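Local structure of hypothetical lipoprotein ymcC (Escherichia coli K12, 2IN5) at residues His72-Leu76 and Gln175-Gln181; Ser127-Ala133 and Val149-Thr155. The protein is an uncharacterized lipoprotein of the YjbF family, homologous to the group 4 capsule protein B, and may take part in capsule polysaccharide export or assembly. All blocks are in the same frame, centred on the assembly; numbering follows the deposited sequence.

Contact 1 of 2, residues His72-Leu76 and Gln175-Gln181; sequences HNGRL and QVRQSRQ
Q181 reaches across to G74 and L76 and makes two of the three well-formed hydrogen bonds with a single amide. Its NE2 gives a proton to G74 O at 2.7 Å, a bond that lies in the carbonyl plane of G74 and close to the plane of the amide itself. Q181 OE1 accepts from L76 N at 3.2 Å, along a nearly straight N-H but from above the carbonyl plane. Donor and acceptor in one flat group make glutamine well suited to grip a backbone C=O and the N-H two residues on. The chain reaches across because CG lies between the backbone N and the carbonyl carbon (chi1 66°) and the rest runs extended. At the other end V176 N donates to N73 OD1 at 3.2 Å, again from above the carbonyl plane, while N73 ND2 is bound to L97 O and G174 O.

The segment 72-76 holds a type I' turn from H72 to R75, closing the hairpin between strands 68-72 and 75-80. Asparagine and glycine fit its two corners, where phi is positive, and the turn rests on strand 176-182 through side chains rather than by backbone pairing.

V176 supplies the van der Waals packing: its CG2 lies 3.2 Å from N73 O and beside N73 ND2, whereas CG1, anti to the backbone N (chi1 169°), lies 3.9 Å from G74 CA, room that a residue without a side chain provides.

R75 bends at chi2 and chi3, bringing its CD to 3.6 Å from Q181 OE1, with guanidinium and amide planes 67° apart. A water bridges R75 NH1, which it meets at the guanidinium edge, and Q181 OE1. The guanidinium also forms salt bridges with E152 and D95, so a buried charge is probably balanced.

Contact 2 of 2, residues Ser127-Ala133 and Val149-Thr155; sequences SSTFSFA and VWQEEVT
F132 and W150 face each other at a non-hydrogen-bonded position of this antiparallel pair and interlock by shape. The indole leans across to the other strand, and the CB of F132 sits over the face of its six-membered ring, 4.1 Å from the centroid. The F132 ring then turns its edge toward that same face in a T-shaped pair, the planes at 67° and the centroids 5.3 Å apart. A broad, flat tryptophan thus offers a floor for a smaller aromatic, while W150 CE3 also approaches F130 CB at 3.9 Å.

One step along the same side, E152 CB stands over a face of the F130 ring, offset toward the rim, as a CH-pi contact. With CG anti to the backbone N (chi1 173°) and the chain extended, the carboxylate reaches S128, whose OG donates to E152 OE2 at 2.8 Å from above the carboxylate plane, while E152 OE1 is held by a salt bridge to R75 and a hydrogen bond from N165. The slender serine leaves room for this, and its CB meets V154 CG2 at 3.5 Å.

S127, T129 and S131 point to the other side of the sheet, with T155, E153 and Q151 opposite, a polar surface suited to partial exposure. Near its end A133 CB, a small bump, rests in the angle between V149 and Q151, touching V149 CG1 at 3.7 Å and Q151 CG at 3.4 Å.

Paired backbone bonds join S127 with T155, T129 with E153 and S131 with Q151, making this the ladder of the hairpin 120-140/143-156. Strand 108-117 flanks it beyond 120-140, where R111 binds S128 OG, and strand 161-170 beyond 143-156, where F167 packs on E152.

Contact 1 lies close to the centre of the folded chain and contact 2 farther out, their centres about 13 Å apart. Along the sequence, both strands of contact 2 come between 72-76 and 175-181, so the hairpin 120-140/143-156 belongs to the long stretch of chain whose ends contact 1 brings together. Strand 161-170 is neighbour to both 143-156 and 176-182, linking the two sites through antiparallel pairing. They also meet directly: R75 NH1 forms a 2.7 Å salt bridge with E152 OE1, and R75 NH2 packs on F130 CZ. The turn at 72-75 is thereby tied to the F130 and E152 side of the hairpin, joining an early turn to the middle of the chain in this mostly beta protein.

Contact 1 of 2, residues His72-Leu76 and Gln175-Gln181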
loop_
_atom_site.group_PDB
_atom_site.type_symbol
_atom_site.label_atom_id
_atom_site.label_comp_id
_atom_site.label_asym_id
_atom_site.label_seq_id
_atom_site.Cartn_x
_atom_site.Cartn_y
_atom_site.Cartn_z
ATOM N N HIS A 72 -7.449 5.158 10.012
ATOM C CA HIS A 72 -8.391 5.966 9.279
ATOM C C HIS A 72 -8.855 7.025 10.260
ATOM O O HIS A 72 -9.523 6.731 11.255
ATOM C CB HIS A 72 -9.590 5.207 8.731
ATOM C CG HIS A 72 -10.511 6.101 7.963
ATOM N ND1 HIS A 72 -11.445 6.905 8.584
ATOM C CD2 HIS A 72 -10.522 6.455 6.658
ATOM C CE1 HIS A 72 -11.984 7.717 7.695
ATOM N NE2 HIS A 72 -11.439 7.466 6.519
ATOM N N ASN A 73 -8.464 8.261 9.976
ATOM C CA ASN A 73 -8.781 9.402 10.821
ATOM C C ASN A 73 -8.546 9.150 12.307
ATOM O O ASN A 73 -9.466 9.261 13.132
ATOM C CB ASN A 73 -10.217 9.878 10.599
ATOM C CG ASN A 73 -10.358 11.368 10.843
ATOM O OD1 ASN A 73 -9.432 12.125 10.565
ATOM N ND2 ASN A 73 -11.512 11.797 11.349
ATOM N N GLY A 74 -7.298 8.803 12.628
ATOM C CA GLY A 74 -6.901 8.569 14.007
ATOM C C GLY A 74 -7.241 7.217 14.598
ATOM O O GLY A 74 -6.707 6.854 15.651
ATOM N N ARG A 75 -8.132 6.479 13.937
ATOM C CA ARG A 75 -8.541 5.162 14.413
ATOM C C ARG A 75 -7.551 4.105 13.961
ATOM O O ARG A 75 -7.211 4.024 12.779
ATOM C CB ARG A 75 -9.927 4.787 13.872
ATOM C CG ARG A 75 -10.425 3.428 14.361
ATOM C CD ARG A 75 -10.767 3.463 15.842
ATOM N NE ARG A 75 -12.032 4.142 16.077
ATOM C CZ ARG A 75 -12.610 4.284 17.268
ATOM N NH1 ARG A 75 -12.038 3.800 18.362
ATOM N NH2 ARG A 75 -13.784 4.902 17.356
ATOM N N LEU A 76 -7.097 3.288 14.901
ATOM C CA LEU A 76 -6.159 2.223 14.580
ATOM C C LEU A 76 -6.945 1.025 14.055
ATOM O O LEU A 76 -7.834 0.499 14.740
ATOM C CB LEU A 76 -5.364 1.825 15.818
ATOM C CG LEU A 76 -4.246 0.834 15.507
ATOM C CD1 LEU A 76 -3.251 1.465 14.531
ATOM C CD2 LEU A 76 -3.561 0.435 16.794
ATOM N N GLN A 175 -10.407 16.522 10.863
ATOM C CA GLN A 175 -9.206 15.701 10.985
ATOM C C GLN A 175 -8.801 15.504 12.436
ATOM O O GLN A 175 -8.726 16.461 13.188
ATOM C CB GLN A 175 -8.025 16.338 10.238
ATOM C CG GLN A 175 -6.682 15.663 10.578
ATOM C CD GLN A 175 -5.471 16.400 10.031
ATOM O OE1 GLN A 175 -5.350 17.615 10.174
ATOM N NE2 GLN A 175 -4.555 15.660 9.425
ATOM N N VAL A 176 -8.542 14.259 12.819
ATOM C CA VAL A 176 -8.105 13.943 14.174
ATOM C C VAL A 176 -6.621 14.334 14.222
ATOM O O VAL A 176 -5.847 13.940 13.352
ATOM C CB VAL A 176 -8.288 12.427 14.460
ATOM C CG1 VAL A 176 -7.592 12.026 15.762
ATOM C CG2 VAL A 176 -9.777 12.107 14.538
ATOM N N ARG A 177 -6.236 15.135 15.214
ATOM C CA ARG A 177 -4.851 15.575 15.327
ATOM C C ARG A 177 -4.111 14.847 16.430
ATOM O O ARG A 177 -2.885 14.903 16.521
ATOM C CB ARG A 177 -4.776 17.087 15.577
ATOM C CG ARG A 177 -5.240 17.951 14.420
ATOM C CD ARG A 177 -4.501 17.633 13.126
ATOM N NE ARG A 177 -3.060 17.886 13.181
ATOM C CZ ARG A 177 -2.498 19.092 13.202
ATOM N NH1 ARG A 177 -3.251 20.186 13.173
ATOM N NH2 ARG A 177 -1.178 19.198 13.240
ATOM N N GLN A 178 -4.862 14.173 17.282
ATOM C CA GLN A 178 -4.274 13.418 18.378
ATOM C C GLN A 178 -5.283 12.374 18.813
ATOM O O GLN A 178 -6.481 12.613 18.774
ATOM C CB GLN A 178 -3.931 14.335 19.558
ATOM C CG GLN A 178 -3.324 13.580 20.723
ATOM C CD GLN A 178 -2.794 14.479 21.823
ATOM O OE1 GLN A 178 -3.494 14.775 22.793
ATOM N NE2 GLN A 178 -1.553 14.926 21.675
ATOM N N SER A 179 -4.803 11.210 19.218
ATOM C CA SER A 179 -5.710 10.161 19.653
ATOM C C SER A 179 -5.069 9.270 20.704
ATOM O O SER A 179 -3.856 9.084 20.704
ATOM C CB SER A 179 -6.119 9.307 18.456
ATOM O OG SER A 179 -4.997 8.613 17.942
ATOM N N ARG A 180 -5.887 8.754 21.615
ATOM C CA ARG A 180 -5.412 7.834 22.636
ATOM C C ARG A 180 -6.378 6.658 22.602
ATOM O O ARG A 180 -7.582 6.839 22.802
ATOM C CB ARG A 180 -5.436 8.457 24.033
ATOM C CG ARG A 180 -4.690 9.782 24.163
ATOM C CD ARG A 180 -3.878 9.838 25.449
ATOM N NE ARG A 180 -4.618 9.322 26.596
ATOM C CZ ARG A 180 -5.636 9.943 27.189
ATOM N NH1 ARG A 180 -6.052 11.125 26.750
ATOM N NH2 ARG A 180 -6.245 9.372 28.223
ATOM N N GLN A 181 -5.857 5.458 22.348
ATOM C CA GLN A 181 -6.692 4.258 22.285
ATOM C C GLN A 181 -5.916 2.994 22.611
ATOM O O GLN A 181 -4.702 3.018 22.719
ATOM C CB GLN A 181 -7.311 4.124 20.887
ATOM C CG GLN A 181 -6.304 3.872 19.778
ATOM C CD GLN A 181 -6.843 4.248 18.409
ATOM O OE1 GLN A 181 -7.851 3.705 17.939
ATOM N NE2 GLN A 181 -6.175 5.192 17.762
HETATM O O HOH W 1 -9.449 2.103 18.960
#

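Contact 2 of 2, residues Ser127-Ala133 and Val149-Thr155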
loop_
_atom_site.group_PDB
_atom_site.type_symbol
_atom_site.label_atom_id
_atom_site.label_comp_id
_atom_site.label_asym_id
_atom_site.label_seq_id
_atom_site.Cartn_x
_atom_site.Cartn_y
_atom_site.Cartn_z
ATOM N N SER A 127 -18.207 -2.408 22.022
ATOM C CA SER A 127 -19.308 -1.487 21.824
ATOM C C SER A 127 -18.944 -0.218 22.582
ATOM O O SER A 127 -18.569 -0.270 23.753
ATOM C CB SER A 127 -20.608 -2.092 22.360
ATOM O OG SER A 127 -20.440 -2.552 23.687
ATOM N N SER A 128 -19.040 0.921 21.908
ATOM C CA SER A 128 -18.697 2.195 22.533
ATOM C C SER A 128 -19.666 3.314 22.194
ATOM O O SER A 128 -20.457 3.216 21.255
ATOM C CB SER A 128 -17.297 2.636 22.104
ATOM O OG SER A 128 -17.269 2.919 20.713
ATOM N N THR A 129 -19.584 4.386 22.975
ATOM C CA THR A 129 -20.418 5.559 22.771
ATOM C C THR A 129 -19.533 6.795 22.887
ATOM O O THR A 129 -18.685 6.887 23.779
ATOM C CB THR A 129 -21.561 5.642 23.819
ATOM O OG1 THR A 129 -21.010 5.902 25.115
ATOM C CG2 THR A 129 -22.338 4.337 23.861
ATOM N N PHE A 130 -19.713 7.739 21.973
ATOM C CA PHE A 130 -18.920 8.959 21.995
ATOM C C PHE A 130 -19.539 10.010 22.903
ATOM O O PHE A 130 -20.748 10.225 22.880
ATOM C CB PHE A 130 -18.773 9.520 20.583
ATOM C CG PHE A 130 -17.716 8.834 19.761
ATOM C CD1 PHE A 130 -16.829 9.581 19.003
ATOM C CD2 PHE A 130 -17.609 7.447 19.737
ATOM C CE1 PHE A 130 -15.849 8.967 18.232
ATOM C CE2 PHE A 130 -16.632 6.822 18.969
ATOM C CZ PHE A 130 -15.749 7.589 18.215
ATOM N N SER A 131 -18.707 10.661 23.706
ATOM C CA SER A 131 -19.190 11.685 24.619
ATOM C C SER A 131 -18.357 12.961 24.425
ATOM O O SER A 131 -17.127 12.943 24.569
ATOM C CB SER A 131 -19.101 11.161 26.064
ATOM O OG SER A 131 -19.836 11.959 26.984
ATOM N N PHE A 132 -19.032 14.057 24.065
ATOM C CA PHE A 132 -18.369 15.342 23.832
ATOM C C PHE A 132 -17.811 15.860 25.148
ATOM O O PHE A 132 -18.554 16.126 26.094
ATOM C CB PHE A 132 -19.345 16.360 23.234
ATOM C CG PHE A 132 -18.695 17.655 22.829
ATOM C CD1 PHE A 132 -17.725 17.678 21.828
ATOM C CD2 PHE A 132 -19.012 18.845 23.479
ATOM C CE1 PHE A 132 -17.076 18.867 21.487
ATOM C CE2 PHE A 132 -18.369 20.038 23.145
ATOM C CZ PHE A 132 -17.399 20.049 22.148
ATOM N N ALA A 133 -16.490 15.987 25.197
ATOM C CA ALA A 133 -15.797 16.435 26.395
ATOM C C ALA A 133 -15.473 17.924 26.348
ATOM O O ALA A 133 -14.905 18.475 27.291
ATOM C CB ALA A 133 -14.525 15.620 26.578
ATOM N N VAL A 149 -13.042 17.807 21.683
ATOM C CA VAL A 149 -12.550 16.640 22.394
ATOM C C VAL A 149 -13.651 15.601 22.538
ATOM O O VAL A 149 -14.665 15.846 23.183
ATOM C CB VAL A 149 -12.036 17.010 23.801
ATOM C CG1 VAL A 149 -11.525 15.765 24.504
ATOM C CG2 VAL A 149 -10.936 18.056 23.696
ATOM N N TRP A 150 -13.452 14.440 21.925
ATOM C CA TRP A 150 -14.430 13.366 22.005
ATOM C C TRP A 150 -13.908 12.217 22.856
ATOM O O TRP A 150 -12.816 11.713 22.624
ATOM C CB TRP A 150 -14.750 12.856 20.611
ATOM C CG TRP A 150 -15.652 13.746 19.833
ATOM C CD1 TRP A 150 -15.313 14.564 18.792
ATOM C CD2 TRP A 150 -17.063 13.867 19.995
ATOM N NE1 TRP A 150 -16.432 15.183 18.289
ATOM C CE2 TRP A 150 -17.521 14.771 19.010
ATOM C CE3 TRP A 150 -17.988 13.295 20.879
ATOM C CZ2 TRP A 150 -18.867 15.113 18.881
ATOM C CZ3 TRP A 150 -19.322 13.637 20.753
ATOM C CH2 TRP A 150 -19.752 14.540 19.756
ATOM N N GLN A 151 -14.700 11.819 23.845
ATOM C CA GLN A 151 -14.355 10.720 24.736
ATOM C C GLN A 151 -15.188 9.493 24.385
ATOM O O GLN A 151 -16.404 9.500 24.570
ATOM C CB GLN A 151 -14.650 11.105 26.178
ATOM C CG GLN A 151 -13.827 12.266 26.662
ATOM C CD GLN A 151 -12.533 11.824 27.287
ATOM O OE1 GLN A 151 -11.925 10.844 26.853
ATOM N NE2 GLN A 151 -12.087 12.555 28.307
ATOM N N GLU A 152 -14.533 8.444 23.893
ATOM C CA GLU A 152 -15.210 7.207 23.524
ATOM C C GLU A 152 -15.176 6.192 24.661
ATOM O O GLU A 152 -14.112 5.663 25.013
ATOM C CB GLU A 152 -14.555 6.604 22.276
ATOM C CG GLU A 152 -15.066 5.219 21.889
ATOM C CD GLU A 152 -14.344 4.638 20.674
ATOM O OE1 GLU A 152 -13.096 4.544 20.707
ATOM O OE2 GLU A 152 -15.020 4.266 19.682
ATOM N N GLU A 153 -16.341 5.933 25.244
ATOM C CA GLU A 153 -16.454 4.957 26.327
ATOM C C GLU A 153 -16.645 3.582 25.688
ATOM O O GLU A 153 -17.679 3.305 25.078
ATOM C CB GLU A 153 -17.647 5.297 27.234
ATOM C CG GLU A 153 -17.530 6.656 27.939
ATOM C CD GLU A 153 -16.221 6.806 28.723
ATOM O OE1 GLU A 153 -15.915 5.918 29.560
ATOM O OE2 GLU A 153 -15.504 7.816 28.508
ATOM N N VAL A 154 -15.643 2.723 25.817
ATOM C CA VAL A 154 -15.731 1.401 25.215
ATOM C C VAL A 154 -15.898 0.298 26.251
ATOM O O VAL A 154 -15.351 0.368 27.354
ATOM C CB VAL A 154 -14.471 1.074 24.355
ATOM C CG1 VAL A 154 -14.724 -0.160 23.516
ATOM C CG2 VAL A 154 -14.110 2.254 23.468
ATOM N N THR A 155 -16.690 -0.704 25.899
ATOM C CA THR A 155 -16.894 -1.853 26.770
ATOM C C THR A 155 -16.797 -3.097 25.891
ATOM O O THR A 155 -17.352 -3.136 24.788
ATOM C CB THR A 155 -18.283 -1.832 27.504
ATOM O OG1 THR A 155 -19.346 -1.848 26.545
ATOM C CG2 THR A 155 -18.416 -0.595 28.391
#